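Local coordinates for protein EXOU (Pseudomonas aeruginosa, PDB 4AKX) that is a type III secretion toxin, probably a patatin-like phospholipase, that forms a complex with its chaperone SpcU, at residues Ser233-Leu245 against Phe272-Ala285. Sequence-based numbering, arbitrary orientation.
Sequences SGSGVTFGDLDRL and FNASHTPDLEVAQA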
loop_
_atom_site.group_PDB
_atom_site.type_symbol
_atom_site.label_atom_id
_atom_site.label_comp_id
_atom_site.label_asym_id
_atom_site.label_seq_id
_atom_site.Cartn_x
_atom_site.Cartn_y
_atom_site.Cartn_z
ATOM N N SER B 233 -16.182 -35.649 -54.849
ATOM C CA SER B 233 -15.336 -36.839 -54.521
ATOM C C SER B 233 -15.508 -37.420 -53.105
ATOM O O SER B 233 -14.975 -38.493 -52.811
ATOM C CB SER B 233 -13.852 -36.515 -54.712
ATOM O OG SER B 233 -13.539 -36.337 -56.077
ATOM N N GLY B 234 -16.195 -36.689 -52.225
ATOM C CA GLY B 234 -16.506 -37.176 -50.891
ATOM C C GLY B 234 -15.828 -36.371 -49.808
ATOM O O GLY B 234 -16.082 -36.594 -48.621
ATOM N N SER B 235 -14.977 -35.428 -50.215
ATOM C CA SER B 235 -14.266 -34.532 -49.275
ATOM C C SER B 235 -15.192 -33.510 -48.595
ATOM O O SER B 235 -16.183 -33.051 -49.186
ATOM C CB SER B 235 -13.128 -33.793 -49.984
ATOM O OG SER B 235 -12.763 -34.459 -51.181
ATOM N N GLY B 236 -14.865 -33.160 -47.352
ATOM C CA GLY B 236 -15.611 -32.136 -46.610
ATOM C C GLY B 236 -15.138 -30.728 -46.937
ATOM O O GLY B 236 -14.048 -30.539 -47.500
ATOM N N VAL B 237 -15.951 -29.732 -46.595
ATOM C CA VAL B 237 -15.517 -28.352 -46.771
ATOM C C VAL B 237 -14.485 -27.950 -45.711
ATOM O O VAL B 237 -14.648 -28.225 -44.524
ATOM C CB VAL B 237 -16.696 -27.350 -46.834
ATOM C CG1 VAL B 237 -17.914 -28.011 -47.476
ATOM C CG2 VAL B 237 -17.034 -26.805 -45.445
ATOM N N THR B 238 -13.393 -27.359 -46.175
ATOM C CA THR B 238 -12.343 -26.868 -45.307
ATOM C C THR B 238 -12.623 -25.403 -44.951
ATOM O O THR B 238 -13.632 -24.839 -45.379
ATOM C CB THR B 238 -10.944 -27.023 -45.975
ATOM O OG1 THR B 238 -10.887 -26.300 -47.219
ATOM C CG2 THR B 238 -10.630 -28.493 -46.218
ATOM N N PHE B 239 -11.757 -24.795 -44.149
ATOM C CA PHE B 239 -11.791 -23.350 -44.004
ATOM C C PHE B 239 -11.196 -22.707 -45.263
ATOM O O PHE B 239 -11.785 -21.780 -45.846
ATOM C CB PHE B 239 -11.039 -22.899 -42.749
ATOM C CG PHE B 239 -11.609 -23.443 -41.460
ATOM C CD1 PHE B 239 -12.636 -22.778 -40.791
ATOM C CD2 PHE B 239 -11.074 -24.588 -40.885
ATOM C CE1 PHE B 239 -13.139 -23.265 -39.598
ATOM C CE2 PHE B 239 -11.567 -25.076 -39.690
ATOM C CZ PHE B 239 -12.614 -24.423 -39.054
ATOM N N GLY B 240 -10.055 -23.244 -45.702
ATOM C CA GLY B 240 -9.324 -22.708 -46.849
ATOM C C GLY B 240 -10.232 -22.322 -48.004
ATOM O O GLY B 240 -10.002 -21.318 -48.693
ATOM N N ASP B 241 -11.280 -23.106 -48.207
ATOM C CA ASP B 241 -12.131 -22.901 -49.357
ATOM C C ASP B 241 -13.404 -22.127 -49.023
ATOM O O ASP B 241 -13.902 -21.358 -49.853
ATOM C CB ASP B 241 -12.457 -24.236 -50.016
ATOM C CG ASP B 241 -12.909 -25.264 -49.029
ATOM O OD1 ASP B 241 -13.017 -24.915 -47.829
ATOM O OD2 ASP B 241 -13.149 -26.419 -49.449
ATOM N N LEU B 242 -13.928 -22.326 -47.813
ATOM C CA LEU B 242 -14.992 -21.469 -47.325
ATOM C C LEU B 242 -14.548 -20.040 -47.531
ATOM O O LEU B 242 -15.258 -19.229 -48.123
ATOM C CB LEU B 242 -15.293 -21.745 -45.851
ATOM C CG LEU B 242 -16.453 -22.721 -45.660
ATOM C CD1 LEU B 242 -16.976 -22.740 -44.230
ATOM C CD2 LEU B 242 -17.568 -22.351 -46.631
ATOM N N ASP B 243 -13.324 -19.768 -47.110
ATOM C CA ASP B 243 -12.660 -18.521 -47.410
ATOM C C ASP B 243 -12.629 -18.257 -48.917
ATOM O O ASP B 243 -13.186 -17.263 -49.400
ATOM C CB ASP B 243 -11.240 -18.554 -46.848
ATOM C CG ASP B 243 -10.590 -17.191 -46.829
ATOM O OD1 ASP B 243 -10.831 -16.434 -45.862
ATOM O OD2 ASP B 243 -9.823 -16.880 -47.768
ATOM N N ARG B 244 -11.998 -19.161 -49.658
ATOM C CA ARG B 244 -11.788 -18.959 -51.086
ATOM C C ARG B 244 -13.079 -18.709 -51.864
ATOM O O ARG B 244 -13.072 -18.011 -52.880
ATOM C CB ARG B 244 -11.023 -20.129 -51.673
ATOM C CG ARG B 244 -9.568 -20.115 -51.272
ATOM C CD ARG B 244 -8.880 -21.394 -51.666
ATOM N NE ARG B 244 -7.430 -21.238 -51.639
ATOM C CZ ARG B 244 -6.574 -22.144 -52.100
ATOM N NH1 ARG B 244 -7.028 -23.284 -52.603
ATOM N NH2 ARG B 244 -5.266 -21.923 -52.048
ATOM N N LEU B 245 -14.188 -19.244 -51.354
ATOM C CA LEU B 245 -15.501 -19.088 -51.984
ATOM C C LEU B 245 -16.236 -17.799 -51.610
ATOM O O LEU B 245 -16.984 -17.250 -52.424
ATOM C CB LEU B 245 -16.357 -20.317 -51.707
ATOM C CG LEU B 245 -15.795 -21.553 -52.420
ATOM C CD1 LEU B 245 -16.235 -22.864 -51.771
ATOM C CD2 LEU B 245 -16.111 -21.524 -53.916
ATOM N N PHE B 272 -9.689 -22.716 -34.637
ATOM C CA PHE B 272 -9.828 -23.223 -35.981
ATOM C C PHE B 272 -10.319 -22.104 -36.870
ATOM O O PHE B 272 -11.438 -21.589 -36.694
ATOM C CB PHE B 272 -10.805 -24.382 -35.998
ATOM C CG PHE B 272 -10.474 -25.453 -35.009
ATOM C CD1 PHE B 272 -9.302 -26.197 -35.144
ATOM C CD2 PHE B 272 -11.316 -25.715 -33.928
ATOM C CE1 PHE B 272 -8.983 -27.182 -34.224
ATOM C CE2 PHE B 272 -11.004 -26.704 -33.017
ATOM C CZ PHE B 272 -9.834 -27.431 -33.158
ATOM N N ASN B 273 -9.450 -21.686 -37.780
ATOM C CA ASN B 273 -9.831 -20.750 -38.820
ATOM C C ASN B 273 -8.992 -20.895 -40.083
ATOM O O ASN B 273 -8.058 -21.704 -40.136
ATOM C CB ASN B 273 -9.855 -19.286 -38.300
ATOM C CG ASN B 273 -8.457 -18.674 -38.120
ATOM O OD1 ASN B 273 -7.433 -19.354 -38.215
ATOM N ND2 ASN B 273 -8.426 -17.380 -37.846
ATOM N N ALA B 274 -9.342 -20.090 -41.087
ATOM C CA ALA B 274 -8.722 -20.108 -42.407
ATOM C C ALA B 274 -7.215 -19.997 -42.349
ATOM O O ALA B 274 -6.533 -20.499 -43.234
ATOM C CB ALA B 274 -9.289 -18.983 -43.267
ATOM N N SER B 275 -6.692 -19.312 -41.330
ATOM C CA SER B 275 -5.257 -19.024 -41.275
ATOM C C SER B 275 -4.424 -20.075 -40.517
ATOM O O SER B 275 -3.303 -20.385 -40.916
ATOM C CB SER B 275 -4.995 -17.601 -40.760
ATOM O OG SER B 275 -5.233 -17.509 -39.374
ATOM N N HIS B 276 -4.991 -20.656 -39.468
ATOM C CA HIS B 276 -4.247 -21.594 -38.635
ATOM C C HIS B 276 -4.466 -23.023 -39.015
ATOM O O HIS B 276 -3.562 -23.858 -38.882
ATOM C CB HIS B 276 -4.585 -21.381 -37.179
ATOM C CG HIS B 276 -4.342 -19.983 -36.718
ATOM N ND1 HIS B 276 -5.321 -19.057 -36.678
ATOM C CD2 HIS B 276 -3.168 -19.343 -36.323
ATOM C CE1 HIS B 276 -4.809 -17.888 -36.248
ATOM N NE2 HIS B 276 -3.493 -18.063 -36.029
ATOM N N THR B 277 -5.671 -23.331 -39.478
ATOM C CA THR B 277 -6.019 -24.707 -39.801
ATOM C C THR B 277 -6.744 -24.772 -41.150
ATOM O O THR B 277 -7.904 -25.178 -41.215
ATOM C CB THR B 277 -6.909 -25.310 -38.705
ATOM O OG1 THR B 277 -8.250 -24.853 -38.894
ATOM C CG2 THR B 277 -6.434 -24.868 -37.322
ATOM N N PRO B 278 -6.040 -24.417 -42.240
ATOM C CA PRO B 278 -6.688 -24.025 -43.480
ATOM C C PRO B 278 -7.342 -25.193 -44.188
ATOM O O PRO B 278 -8.392 -25.032 -44.808
ATOM C CB PRO B 278 -5.531 -23.503 -44.325
ATOM C CG PRO B 278 -4.354 -24.279 -43.862
ATOM C CD PRO B 278 -4.630 -24.778 -42.461
ATOM N N ASP B 279 -6.716 -26.361 -44.094
ATOM C CA ASP B 279 -7.119 -27.503 -44.897
ATOM C C ASP B 279 -7.819 -28.550 -44.047
ATOM O O ASP B 279 -8.395 -29.508 -44.574
ATOM C CB ASP B 279 -5.914 -28.106 -45.621
ATOM C CG ASP B 279 -5.131 -27.072 -46.428
ATOM O OD1 ASP B 279 -5.748 -26.131 -46.999
ATOM O OD2 ASP B 279 -3.885 -27.203 -46.485
ATOM N N LEU B 280 -7.774 -28.364 -42.729
ATOM C CA LEU B 280 -8.613 -29.141 -41.834
ATOM C C LEU B 280 -10.073 -28.891 -42.182
ATOM O O LEU B 280 -10.439 -27.805 -42.625
ATOM C CB LEU B 280 -8.347 -28.762 -40.381
ATOM C CG LEU B 280 -9.480 -29.053 -39.398
ATOM C CD1 LEU B 280 -9.344 -30.453 -38.820
ATOM C CD2 LEU B 280 -9.507 -28.005 -38.299
ATOM N N GLU B 281 -10.897 -29.909 -41.989
ATOM C CA GLU B 281 -12.296 -29.846 -42.366
ATOM C C GLU B 281 -13.176 -29.185 -41.306
ATOM O O GLU B 281 -13.136 -29.539 -40.135
ATOM C CB GLU B 281 -12.815 -31.251 -42.636
ATOM C CG GLU B 281 -12.692 -31.726 -44.071
ATOM C CD GLU B 281 -13.231 -33.133 -44.232
ATOM O OE1 GLU B 281 -14.176 -33.502 -43.494
ATOM O OE2 GLU B 281 -12.705 -33.878 -45.076
ATOM N N VAL B 282 -14.033 -28.288 -41.769
ATOM C CA VAL B 282 -15.001 -27.569 -40.934
ATOM C C VAL B 282 -15.822 -28.474 -40.048
ATOM O O VAL B 282 -16.150 -28.125 -38.934
ATOM C CB VAL B 282 -15.960 -26.719 -41.804
ATOM C CG1 VAL B 282 -17.249 -26.415 -41.055
ATOM C CG2 VAL B 282 -15.261 -25.437 -42.254
ATOM N N ALA B 283 -16.179 -29.629 -40.568
ATOM C CA ALA B 283 -16.969 -30.594 -39.807
ATOM C C ALA B 283 -16.194 -31.107 -38.595
ATOM O O ALA B 283 -16.739 -31.187 -37.493
ATOM C CB ALA B 283 -17.409 -31.755 -40.702
ATOM N N GLN B 284 -14.922 -31.437 -38.806
ATOM C CA GLN B 284 -14.130 -32.094 -37.783
ATOM C C GLN B 284 -14.070 -31.200 -36.565
ATOM O O GLN B 284 -14.369 -31.621 -35.437
ATOM C CB GLN B 284 -12.715 -32.368 -38.295
ATOM C CG GLN B 284 -11.869 -33.163 -37.305
ATOM C CD GLN B 284 -10.853 -34.075 -37.970
ATOM O OE1 GLN B 284 -10.848 -34.240 -39.195
ATOM N NE2 GLN B 284 -9.987 -34.673 -37.161
ATOM N N ALA B 285 -13.719 -29.947 -36.831
ATOM C CA ALA B 285 -13.507 -28.945 -35.815
ATOM C C ALA B 285 -14.769 -28.683 -34.986
ATOM O O ALA B 285 -14.728 -28.745 -33.758
ATOM C CB ALA B 285 -13.009 -27.660 -36.467
#
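Val282 N donates to Val237 O at 2.8 Å. This bond ties the first turn of the helix that starts at Val282 to the loop 233-238. A second backbone bond runs the other way: Gly240 N, in the first turn of helix 239-246, donates to Pro278 O over 2.6 Å. Each segment thus satisfies one N-H at the start of the other's helix. Glu281 holds the N-cap position of its helix. Its chain, extended beyond CG, reaches back along Gly236, where OE2 accepts a weak bond from Gly236 N.

Thr238 and Asp241 fix the other helix start. With chi1 at 59°, Thr238 OG1 lies between its backbone N and carbonyl carbon and donates to Asp241 OD1 at 2.6 Å, from above the carboxylate plane. Thr238 N adds a weak bond to Asp241 OD2.

The Phe239 ring packs between Val282 on one face and the Phe272-Asn273 backbone on the other. Val282 CG2 sits over the ring centre, a CH-pi contact 4.0 Å from the centroid. Leu280 CD2 meets the ring edge in plane. Leu255 of strand 254-263 also touches Phe239 and Val282.

Beyond the ring, Asn273 OD1 gathers four donors. The bond from Ser275 N makes an Asx turn, and the bond from His276 N an Asx motif. Ser275 OG and His276 ND1 add side-chain bonds. The turn lies where the chain comes off strand 266-273, while Asn273 ND2 bonds weakly to Asn256.

The contact joins two short helices, each with an early N-H bonded to the loop that leads into the other, beside the outermost strand 266-273 of the mixed sheet in the patatin-like phospholipase fold.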